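Local coordinates for protein member of DUF4221 family (Bacteroides vulgatus, PDB 3S9J) that is of unknown function but folds as a six-bladed beta-propeller and binds sodium ions in the crystal, at residues A[22-31]-A[43-51]; A[66-77]-A[105-113]. All coordinates share one frame; numbering follows the deposited sequence. Where two conformers were deposited one is given.

Interaction 1. Residues A[22-31]-A[43-51]; sequences EQTYYLSKSM and HFENTQKSL. With NA (sodium ion), chain C; FMT (formic acid), chain K.
Phe-44 and Ser-28 form the tight centre of this contact, where the loop leading into the first strand (31-36) of a beta-propeller blade wraps over the neighbouring strand 39-46. With CG anti to its backbone N (chi1 -177°), the Phe-44 ring lies beneath Ser-28, whose CB stands almost over the ring centre in a CH-pi contact, 3.4 Å from the centroid and 12° off the ring normal. The small serine also spends its hydroxyl well: OG donates to Glu-45 O at 2.7 Å, on a lone pair, and accepts from Ser-30 N in an ST turn. Past this point, Met-31, present as selenomethionine, pairs with Phe-44 as an antiparallel non-hydrogen-bonded pair.

Asn-46 suits its place because its amide both gives and takes: ND2 donates to Gln-23 O and also to Asp-53, while OD1 accepts from Tyr-25 N. A leucine here would probably leave Gln-23 O and Tyr-25 N without these mates and free the loop beside the sodium ligand Thr-24 O to shift.

The outer side is looser and watery. Lys-49 lays its aliphatic chain over one face of the Tyr-25 ring, CD 4.1 Å from the centroid, and a single water joins Lys-49 NZ to Tyr-25 OH.

Interaction 2. Residues A[66-77]-A[105-113]; sequences KRIPLHKTGPNG and SINSQGEII. With NA (sodium ion), chain D; FMT (formic acid), chain I; FMT (formic acid), chain N.
Lys-66 opens the contact at its rim, reaching out with its extended chain until NZ lies 3.7 Å from Ser-108 CB; the ammonium itself is hydrogen-bonded to Ser-90. Ile-68 flanks the turn. Both its CG1 and CG2 touch Ser-108 O, CG1 at 3.5 Å, and CG2 also meets Gly-110 N at 3.7 Å. The CG of Pro-69 rests against Gln-109 O, while its own carbonyl oxygen is approached by Gly-110 CA at 3.3 Å, a CA-H...O contact. A side chain on Gly-110 would run into that oxygen, and the positive phi of 75° also suits glycine.

Leu-70 crosses Ile-106 at about a right angle, CD2 to CD1 3.7 Å, while its backbone O binds a sodium ion. Here adjacent blades of the beta-propeller meet: the outermost strand of one, 63-69, and the chain beyond it abut the turn joining strands 102-106 and 112-117 of the next. Asn-107 braces that turn: OD1 accepts from Gln-109 N, making an Asx turn, and from Glu-111 N on the opposite face of its amide plane, and ND2 donates to Glu-111 OE1.

Farther on, a water bridges His-71 N, Asn-76 O and Gly-110 O. Asn-76 lies alongside Glu-111; its CG stands anti to the carbonyl carbon (chi1 -66°), which directs the amide to the Ile-112 N-H, and OD1 accepts a hydrogen bond from Ile-112 N at 2.8 Å, from above the carbonyl plane (41° out). Gly-77 O meets Ile-112 CD1 at 3.3 Å.

How the interactions relate
Interaction 1 closes before interaction 2 opens along the chain, and their centres lie about 16 Å apart, on the same side of the chain's centre. Both reach the four-stranded antiparallel sheet of strands 31-36, 39-46, 53-58 and 63-69: interaction 1 packs the loop that runs into its first strand, 31-36, against strand 39-46 and the turn after it, and interaction 2 joins its last strand to the following sheet. Arg-67 links them directly, with NH2 probably hydrogen-bonded to Thr-24 OG1 and NH1 more weakly to Gln-23 O; NH1 also forms a salt bridge with Asp-53. Both contacts gather at the same end of this blade, where strands 39-46 and 63-69 finish, one holding the incoming loop and the other the next blade.

Interaction 1. Residues A[22-31]-A[43-51]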
loop_
_atom_site.group_PDB
_atom_site.type_symbol
_atom_site.label_atom_id
_atom_site.label_comp_id
_atom_site.label_asym_id
_atom_site.label_seq_id
_atom_site.Cartn_x
_atom_site.Cartn_y
_atom_site.Cartn_z
ATOM N N GLU A 22 -9.763 -22.348 8.729
ATOM C CA GLU A 22 -8.813 -21.907 9.778
ATOM C C GLU A 22 -7.377 -21.722 9.273
ATOM O O GLU A 22 -6.572 -21.076 9.936
ATOM C CB GLU A 22 -8.803 -22.914 10.940
ATOM C CG GLU A 22 -8.151 -24.227 10.690
ATOM C CD GLU A 22 -9.025 -25.244 9.939
ATOM O OE1 GLU A 22 -10.221 -24.941 9.620
ATOM O OE2 GLU A 22 -8.482 -26.340 9.695
ATOM N N GLN A 23 -7.032 -22.316 8.122
ATOM C CA GLN A 23 -5.689 -22.176 7.574
ATOM C C GLN A 23 -5.412 -20.851 6.867
ATOM O O GLN A 23 -4.251 -20.566 6.543
ATOM C CB GLN A 23 -5.379 -23.317 6.583
ATOM C CG GLN A 23 -5.176 -24.673 7.243
ATOM C CD GLN A 23 -4.355 -25.578 6.308
ATOM O OE1 GLN A 23 -4.883 -26.074 5.306
ATOM N NE2 GLN A 23 -3.044 -25.722 6.586
ATOM N N THR A 24 -6.448 -20.066 6.594
ATOM C CA THR A 24 -6.269 -18.783 5.912
ATOM C C THR A 24 -7.056 -17.719 6.633
ATOM O O THR A 24 -8.272 -17.799 6.686
ATOM C CB THR A 24 -6.721 -18.842 4.426
ATOM O OG1 THR A 24 -6.201 -20.049 3.840
ATOM C CG2 THR A 24 -6.197 -17.575 3.669
ATOM N N TYR A 25 -6.385 -16.693 7.163
ATOM C CA TYR A 25 -7.101 -15.596 7.811
ATOM C C TYR A 25 -7.559 -14.615 6.761
ATOM O O TYR A 25 -6.891 -14.434 5.714
ATOM C CB TYR A 25 -6.202 -14.902 8.826
ATOM C CG TYR A 25 -6.928 -13.947 9.734
ATOM C CD1 TYR A 25 -7.951 -14.392 10.559
ATOM C CD2 TYR A 25 -6.608 -12.596 9.748
ATOM C CE1 TYR A 25 -8.636 -13.494 11.389
ATOM C CE2 TYR A 25 -7.257 -11.710 10.597
ATOM C CZ TYR A 25 -8.259 -12.191 11.415
ATOM O OH TYR A 25 -8.943 -11.348 12.239
ATOM N N TYR A 26 -8.698 -13.959 7.007
ATOM C CA TYR A 26 -9.327 -13.145 5.936
ATOM C C TYR A 26 -8.588 -11.847 5.644
ATOM O O TYR A 26 -8.807 -11.227 4.614
ATOM C CB TYR A 26 -10.805 -12.831 6.215
ATOM C CG TYR A 26 -11.012 -11.825 7.342
ATOM C CD1 TYR A 26 -11.056 -10.457 7.104
ATOM C CD2 TYR A 26 -11.101 -12.259 8.640
ATOM C CE1 TYR A 26 -11.192 -9.534 8.142
ATOM C CE2 TYR A 26 -11.267 -11.338 9.689
ATOM C CZ TYR A 26 -11.316 -9.991 9.413
ATOM O OH TYR A 26 -11.452 -9.116 10.455
ATOM N N LEU A 27 -7.742 -11.417 6.567
ATOM C CA LEU A 27 -6.975 -10.174 6.432
ATOM C C LEU A 27 -5.543 -10.459 6.032
ATOM O O LEU A 27 -4.873 -11.277 6.667
ATOM C CB LEU A 27 -6.927 -9.422 7.759
ATOM C CG LEU A 27 -6.066 -8.153 7.770
ATOM C CD1 LEU A 27 -6.678 -7.135 6.835
ATOM C CD2 LEU A 27 -5.966 -7.600 9.184
ATOM N N SER A 28 -5.084 -9.754 4.994
ATOM C CA SER A 28 -3.690 -9.674 4.642
ATOM C C SER A 28 -3.280 -8.228 4.490
ATOM O O SER A 28 -4.042 -7.440 3.933
ATOM C CB SER A 28 -3.430 -10.353 3.296
ATOM O OG SER A 28 -2.026 -10.187 2.955
ATOM N N LYS A 29 -2.075 -7.899 4.962
ATOM C CA LYS A 29 -1.497 -6.564 4.772
ATOM C C LYS A 29 -0.559 -6.494 3.576
ATOM O O LYS A 29 0.014 -5.439 3.320
ATOM C CB LYS A 29 -0.755 -6.096 6.028
ATOM C CG LYS A 29 -1.704 -5.895 7.222
ATOM C CD LYS A 29 -0.976 -5.261 8.403
ATOM C CE LYS A 29 -1.886 -4.946 9.565
ATOM N NZ LYS A 29 -1.044 -4.473 10.761
ATOM N N SER A 30 -0.429 -7.590 2.836
ATOM C CA SER A 30 0.452 -7.627 1.672
ATOM C C SER A 30 -0.175 -8.551 0.611
ATOM O O SER A 30 0.192 -9.740 0.466
ATOM C CB SER A 30 1.828 -8.088 2.086
ATOM O OG SER A 30 2.766 -7.962 1.001
HETATM N N MSE A 31 -1.151 -7.989 -0.096
HETATM C CA MSE A 31 -1.890 -8.729 -1.118
HETATM C C MSE A 31 -1.820 -7.949 -2.418
HETATM O O MSE A 31 -2.097 -6.764 -2.453
HETATM C CB MSE A 31 -3.372 -8.989 -0.755
HETATM C CG MSE A 31 -4.082 -7.930 -0.090
HETATM SE SE MSE A 31 -6.023 -8.354 -0.437
HETATM C CE MSE A 31 -6.160 -6.982 -1.862
ATOM N N HIS A 43 -1.867 -12.706 -4.958
ATOM C CA HIS A 43 -0.838 -13.069 -3.994
ATOM C C HIS A 43 -1.335 -12.559 -2.637
ATOM O O HIS A 43 -1.545 -11.365 -2.475
ATOM C CB HIS A 43 0.446 -12.368 -4.363
ATOM C CG HIS A 43 1.540 -12.467 -3.337
ATOM N ND1 HIS A 43 2.673 -13.228 -3.545
ATOM C CD2 HIS A 43 1.700 -11.872 -2.123
ATOM C CE1 HIS A 43 3.463 -13.130 -2.488
ATOM N NE2 HIS A 43 2.916 -12.291 -1.624
ATOM N N PHE A 44 -1.510 -13.436 -1.666
ATOM C CA PHE A 44 -2.107 -13.044 -0.396
ATOM C C PHE A 44 -1.207 -13.534 0.725
ATOM O O PHE A 44 -1.211 -14.710 1.057
ATOM C CB PHE A 44 -3.498 -13.655 -0.323
ATOM C CG PHE A 44 -4.324 -13.295 0.905
ATOM C CD1 PHE A 44 -4.222 -14.036 2.082
ATOM C CD2 PHE A 44 -5.278 -12.295 0.830
ATOM C CE1 PHE A 44 -5.049 -13.752 3.184
ATOM C CE2 PHE A 44 -6.104 -12.016 1.940
ATOM C CZ PHE A 44 -5.984 -12.764 3.100
ATOM N N GLU A 45 -0.420 -12.623 1.290
ATOM C CA GLU A 45 0.457 -12.985 2.384
ATOM C C GLU A 45 -0.399 -13.347 3.579
ATOM O O GLU A 45 -1.202 -12.555 4.008
ATOM C CB GLU A 45 1.403 -11.868 2.761
ATOM C CG GLU A 45 2.392 -12.289 3.840
ATOM C CD GLU A 45 3.336 -11.163 4.183
ATOM O OE1 GLU A 45 3.996 -10.663 3.252
ATOM O OE2 GLU A 45 3.420 -10.792 5.363
ATOM N N ASN A 46 -0.225 -14.531 4.112
ATOM C CA ASN A 46 -1.112 -15.046 5.188
ATOM C C ASN A 46 -0.263 -15.219 6.441
ATOM O O ASN A 46 0.047 -16.343 6.864
ATOM C CB ASN A 46 -1.700 -16.373 4.685
ATOM C CG ASN A 46 -2.662 -17.020 5.651
ATOM O OD1 ASN A 46 -3.500 -16.341 6.267
ATOM N ND2 ASN A 46 -2.562 -18.358 5.786
ATOM N N THR A 47 0.114 -14.075 7.020
ATOM C CA THR A 47 1.023 -14.060 8.173
ATOM C C THR A 47 0.367 -13.441 9.404
ATOM O O THR A 47 1.040 -13.211 10.425
ATOM C CB THR A 47 2.319 -13.276 7.845
ATOM O OG1 THR A 47 1.958 -12.006 7.305
ATOM C CG2 THR A 47 3.173 -14.087 6.835
ATOM N N GLN A 48 -0.927 -13.149 9.330
ATOM C CA GLN A 48 -1.623 -12.615 10.516
ATOM C C GLN A 48 -1.809 -13.703 11.563
ATOM O O GLN A 48 -1.894 -14.892 11.268
ATOM C CB GLN A 48 -2.968 -12.012 10.169
ATOM C CG GLN A 48 -2.872 -10.777 9.298
ATOM C CD GLN A 48 -2.178 -9.618 9.974
ATOM O OE1 GLN A 48 -1.252 -9.023 9.430
ATOM N NE2 GLN A 48 -2.590 -9.324 11.135
ATOM N N LYS A 49 -1.857 -13.284 12.810
ATOM C CA LYS A 49 -2.114 -14.199 13.897
ATOM C C LYS A 49 -1.141 -15.336 13.922
ATOM O O LYS A 49 0.059 -15.096 13.817
ATOM C CB LYS A 49 -3.620 -14.615 13.928
ATOM C CG LYS A 49 -4.548 -13.448 14.026
ATOM C CD LYS A 49 -6.020 -13.945 14.217
ATOM C CE LYS A 49 -6.915 -12.901 14.769
ATOM N NZ LYS A 49 -8.208 -13.557 15.168
ATOM N N SER A 50 -1.575 -16.586 14.055
ATOM C CA SER A 50 -0.662 -17.707 14.159
ATOM C C SER A 50 -0.255 -18.256 12.795
ATOM O O SER A 50 0.513 -19.189 12.704
ATOM C CB SER A 50 -1.305 -18.831 14.990
ATOM O OG SER A 50 -2.465 -19.316 14.339
ATOM N N LEU A 51 -0.822 -17.695 11.730
ATOM C CA LEU A 51 -0.581 -18.216 10.390
ATOM C C LEU A 51 0.738 -17.698 9.849
ATOM O O LEU A 51 1.189 -16.621 10.211
ATOM C CB LEU A 51 -1.699 -17.798 9.441
ATOM C CG LEU A 51 -3.057 -18.339 9.912
ATOM C CD1 LEU A 51 -4.119 -17.719 9.146
ATOM C CD2 LEU A 51 -3.105 -19.874 9.815
HETATM NA NA NA C . -9.924 -18.281 8.192
HETATM C C FMT K . -12.767 -6.040 9.600
HETATM O O1 FMT K . -13.224 -4.884 9.833
HETATM O O2 FMT K . -11.739 -6.500 10.121
HETATM O O HOH W 1 -7.971 -18.362 10.015
HETATM O O HOH W 2 -10.674 -12.160 13.958
HETATM O O HOH W 3 -10.510 -16.018 8.769
HETATM O O HOH W 4 -3.295 -13.626 7.223
HETATM O O HOH W 5 -0.405 -9.689 6.461
#

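Interaction 2. Residues A[66-77]-A[105-113]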
loop_
_atom_site.group_PDB
_atom_site.type_symbol
_atom_site.label_atom_id
_atom_site.label_comp_id
_atom_site.label_asym_id
_atom_site.label_seq_id
_atom_site.Cartn_x
_atom_site.Cartn_y
_atom_site.Cartn_z
ATOM N N LYS A 66 -2.891 -22.180 -4.771
ATOM C CA LYS A 66 -1.802 -22.863 -4.103
ATOM C C LYS A 66 -1.432 -22.176 -2.807
ATOM O O LYS A 66 -1.857 -21.044 -2.561
ATOM C CB LYS A 66 -0.577 -23.026 -4.980
ATOM C CG LYS A 66 0.200 -21.846 -5.319
ATOM C CD LYS A 66 1.376 -22.247 -6.267
ATOM C CE LYS A 66 2.184 -21.064 -6.690
ATOM N NZ LYS A 66 2.980 -21.297 -7.965
ATOM N N ARG A 67 -0.630 -22.882 -2.029
ATOM C CA ARG A 67 -0.145 -22.414 -0.742
ATOM C C ARG A 67 1.353 -22.545 -0.773
ATOM O O ARG A 67 1.896 -23.630 -1.059
ATOM C CB ARG A 67 -0.736 -23.263 0.377
ATOM C CG ARG A 67 -0.365 -22.857 1.781
ATOM C CD ARG A 67 -1.155 -23.664 2.793
ATOM N NE ARG A 67 -2.597 -23.416 2.681
ATOM C CZ ARG A 67 -3.277 -22.427 3.243
ATOM N NH1 ARG A 67 -2.686 -21.535 4.028
ATOM N NH2 ARG A 67 -4.587 -22.346 3.047
ATOM N N ILE A 68 2.024 -21.429 -0.539
ATOM C CA ILE A 68 3.482 -21.384 -0.504
ATOM C C ILE A 68 3.925 -21.397 0.945
ATOM O O ILE A 68 3.609 -20.478 1.707
ATOM C CB ILE A 68 3.997 -20.147 -1.217
ATOM C CG1 ILE A 68 3.477 -20.101 -2.658
ATOM C CG2 ILE A 68 5.564 -20.063 -1.142
ATOM C CD1 ILE A 68 3.856 -18.817 -3.427
ATOM N N PRO A 69 4.614 -22.461 1.368
ATOM C CA PRO A 69 4.988 -22.531 2.774
ATOM C C PRO A 69 6.082 -21.533 3.112
ATOM O O PRO A 69 6.915 -21.192 2.255
ATOM C CB PRO A 69 5.479 -23.974 2.948
ATOM C CG PRO A 69 5.828 -24.405 1.629
ATOM C CD PRO A 69 5.049 -23.642 0.626
ATOM N N LEU A 70 6.059 -21.053 4.351
ATOM C CA LEU A 70 7.117 -20.206 4.913
ATOM C C LEU A 70 7.567 -20.859 6.203
ATOM O O LEU A 70 6.743 -21.146 7.063
ATOM C CB LEU A 70 6.603 -18.782 5.188
ATOM C CG LEU A 70 6.155 -17.913 4.021
ATOM C CD1 LEU A 70 5.577 -16.571 4.542
ATOM C CD2 LEU A 70 7.319 -17.727 2.996
ATOM N N HIS A 71 8.870 -21.132 6.323
ATOM C CA HIS A 71 9.425 -21.765 7.519
ATOM C C HIS A 71 10.159 -20.731 8.345
ATOM O O HIS A 71 10.790 -19.835 7.779
ATOM C CB HIS A 71 10.409 -22.853 7.097
ATOM C CG HIS A 71 9.804 -23.887 6.204
ATOM N ND1 HIS A 71 9.015 -24.913 6.679
ATOM C CD2 HIS A 71 9.856 -24.041 4.862
ATOM C CE1 HIS A 71 8.610 -25.659 5.663
ATOM N NE2 HIS A 71 9.119 -25.161 4.552
ATOM N N LYS A 72 10.043 -20.829 9.665
ATOM C CA LYS A 72 10.681 -19.874 10.568
ATOM C C LYS A 72 12.152 -20.215 10.765
ATOM O O LYS A 72 12.975 -19.315 10.963
ATOM C CB LYS A 72 9.969 -19.858 11.927
ATOM C CG LYS A 72 8.692 -19.094 11.970
ATOM C CD LYS A 72 8.939 -17.651 12.258
ATOM C CE LYS A 72 7.654 -16.872 12.407
ATOM N NZ LYS A 72 7.900 -15.408 12.501
ATOM N N THR A 73 12.479 -21.510 10.721
ATOM C CA THR A 73 13.812 -21.993 11.023
ATOM C C THR A 73 14.272 -22.978 9.979
ATOM O O THR A 73 13.496 -23.398 9.115
ATOM C CB THR A 73 13.851 -22.655 12.430
ATOM O OG1 THR A 73 13.080 -23.854 12.421
ATOM C CG2 THR A 73 13.247 -21.730 13.470
ATOM N N GLY A 74 15.549 -23.311 10.028
ATOM C CA GLY A 74 16.111 -24.290 9.130
ATOM C C GLY A 74 16.815 -23.642 7.951
ATOM O O GLY A 74 17.030 -22.441 7.917
ATOM N N PRO A 75 17.176 -24.442 6.955
ATOM C CA PRO A 75 17.909 -23.875 5.826
ATOM C C PRO A 75 17.096 -22.871 4.990
ATOM O O PRO A 75 17.667 -22.027 4.287
ATOM C CB PRO A 75 18.303 -25.107 4.993
ATOM C CG PRO A 75 17.454 -26.224 5.469
ATOM C CD PRO A 75 16.900 -25.883 6.812
ATOM N N ASN A 76 15.773 -22.969 5.063
ATOM C CA ASN A 76 14.890 -22.013 4.393
ATOM C C ASN A 76 14.186 -21.101 5.383
ATOM O O ASN A 76 13.136 -20.554 5.102
ATOM C CB ASN A 76 13.912 -22.791 3.527
ATOM C CG ASN A 76 14.615 -23.507 2.396
ATOM O OD1 ASN A 76 15.324 -22.869 1.599
ATOM N ND2 ASN A 76 14.470 -24.830 2.333
ATOM N N GLY A 77 14.807 -20.899 6.542
ATOM C CA GLY A 77 14.231 -20.099 7.596
ATOM C C GLY A 77 14.099 -18.618 7.275
ATOM O O GLY A 77 15.066 -17.960 6.851
ATOM N N SER A 105 14.711 -13.510 -1.253
ATOM C CA SER A 105 13.999 -14.038 -2.400
ATOM C C SER A 105 13.704 -15.499 -2.152
ATOM O O SER A 105 14.506 -16.227 -1.566
ATOM C CB SER A 105 14.770 -13.843 -3.697
ATOM O OG SER A 105 16.064 -14.399 -3.558
ATOM N N ILE A 106 12.497 -15.902 -2.533
ATOM C CA ILE A 106 12.058 -17.291 -2.388
ATOM C C ILE A 106 11.435 -17.788 -3.669
ATOM O O ILE A 106 11.016 -16.997 -4.525
ATOM C CB ILE A 106 11.069 -17.482 -1.206
ATOM C CG1 ILE A 106 9.747 -16.747 -1.426
ATOM C CG2 ILE A 106 11.676 -17.009 0.098
ATOM C CD1 ILE A 106 8.688 -17.068 -0.354
ATOM N N ASN A 107 11.400 -19.116 -3.828
ATOM C CA ASN A 107 10.637 -19.705 -4.945
ATOM C C ASN A 107 9.217 -20.134 -4.521
ATOM O O ASN A 107 8.795 -19.879 -3.385
ATOM C CB ASN A 107 11.415 -20.850 -5.600
ATOM C CG ASN A 107 11.615 -22.043 -4.692
ATOM O OD1 ASN A 107 10.888 -22.223 -3.726
ATOM N ND2 ASN A 107 12.620 -22.881 -5.008
ATOM N N SER A 108 8.479 -20.781 -5.439
ATOM C CA SER A 108 7.080 -21.138 -5.206
ATOM C C SER A 108 6.926 -22.237 -4.163
ATOM O O SER A 108 5.825 -22.512 -3.726
ATOM C CB SER A 108 6.414 -21.573 -6.520
ATOM O OG SER A 108 7.085 -22.682 -7.100
ATOM N N GLN A 109 8.035 -22.873 -3.798
ATOM C CA GLN A 109 8.045 -23.900 -2.765
ATOM C C GLN A 109 8.481 -23.317 -1.421
ATOM O O GLN A 109 8.671 -24.051 -0.432
ATOM C CB GLN A 109 8.950 -25.064 -3.209
ATOM C CG GLN A 109 8.444 -25.805 -4.465
ATOM C CD GLN A 109 8.735 -25.069 -5.782
ATOM O OE1 GLN A 109 9.871 -24.655 -6.052
ATOM N NE2 GLN A 109 7.701 -24.919 -6.613
ATOM N N GLY A 110 8.664 -21.986 -1.372
ATOM C CA GLY A 110 9.100 -21.342 -0.150
ATOM C C GLY A 110 10.567 -21.521 0.199
ATOM O O GLY A 110 10.966 -21.258 1.339
ATOM N N GLU A 111 11.368 -21.991 -0.760
ATOM C CA GLU A 111 12.796 -22.180 -0.541
ATOM C C GLU A 111 13.535 -20.892 -0.778
ATOM O O GLU A 111 13.236 -20.162 -1.712
ATOM C CB GLU A 111 13.321 -23.275 -1.458
ATOM C CG GLU A 111 12.622 -24.620 -1.167
ATOM C CD GLU A 111 12.878 -25.673 -2.221
ATOM O OE1 GLU A 111 13.250 -25.339 -3.362
ATOM O OE2 GLU A 111 12.649 -26.848 -1.887
ATOM N N ILE A 112 14.506 -20.609 0.078
ATOM C CA ILE A 112 15.290 -19.396 -0.059
ATOM C C ILE A 112 16.242 -19.510 -1.256
ATOM O O ILE A 112 16.931 -20.526 -1.460
ATOM C CB ILE A 112 16.057 -19.033 1.221
ATOM C CG1 ILE A 112 15.067 -18.635 2.337
ATOM C CG2 ILE A 112 17.078 -17.897 0.920
ATOM C CD1 ILE A 112 15.730 -18.467 3.673
ATOM N N ILE A 113 16.190 -18.484 -2.080
ATOM C CA ILE A 113 17.138 -18.270 -3.171
ATOM C C ILE A 113 18.308 -17.465 -2.605
ATOM O O ILE A 113 19.448 -17.950 -2.610
ATOM C CB ILE A 113 16.462 -17.597 -4.360
ATOM C CG1 ILE A 113 15.324 -18.498 -4.901
ATOM C CG2 ILE A 113 17.485 -17.243 -5.481
ATOM C CD1 ILE A 113 14.391 -17.833 -5.955
HETATM NA NA NA D . 4.705 -21.614 7.959
HETATM C C FMT I . 14.893 -21.506 -7.477
HETATM O O1 FMT I . 14.329 -20.787 -8.315
HETATM O O2 FMT I . 14.389 -22.553 -7.072
HETATM C C FMT N . 14.899 -24.414 15.681
HETATM O O1 FMT N . 13.712 -24.764 15.570
HETATM O O2 FMT N . 15.576 -24.617 16.700
HETATM O O HOH W 6 3.902 -24.221 -3.199
HETATM O O HOH W 7 4.187 -22.891 6.057
HETATM O O HOH W 8 10.615 -20.904 4.029
HETATM O O HOH W 9 17.306 -22.927 -0.137
HETATM O O HOH W 10 2.629 -22.164 9.013
HETATM O O HOH W 11 5.584 -21.366 10.303
HETATM O O HOH W 12 5.428 -23.967 8.529
#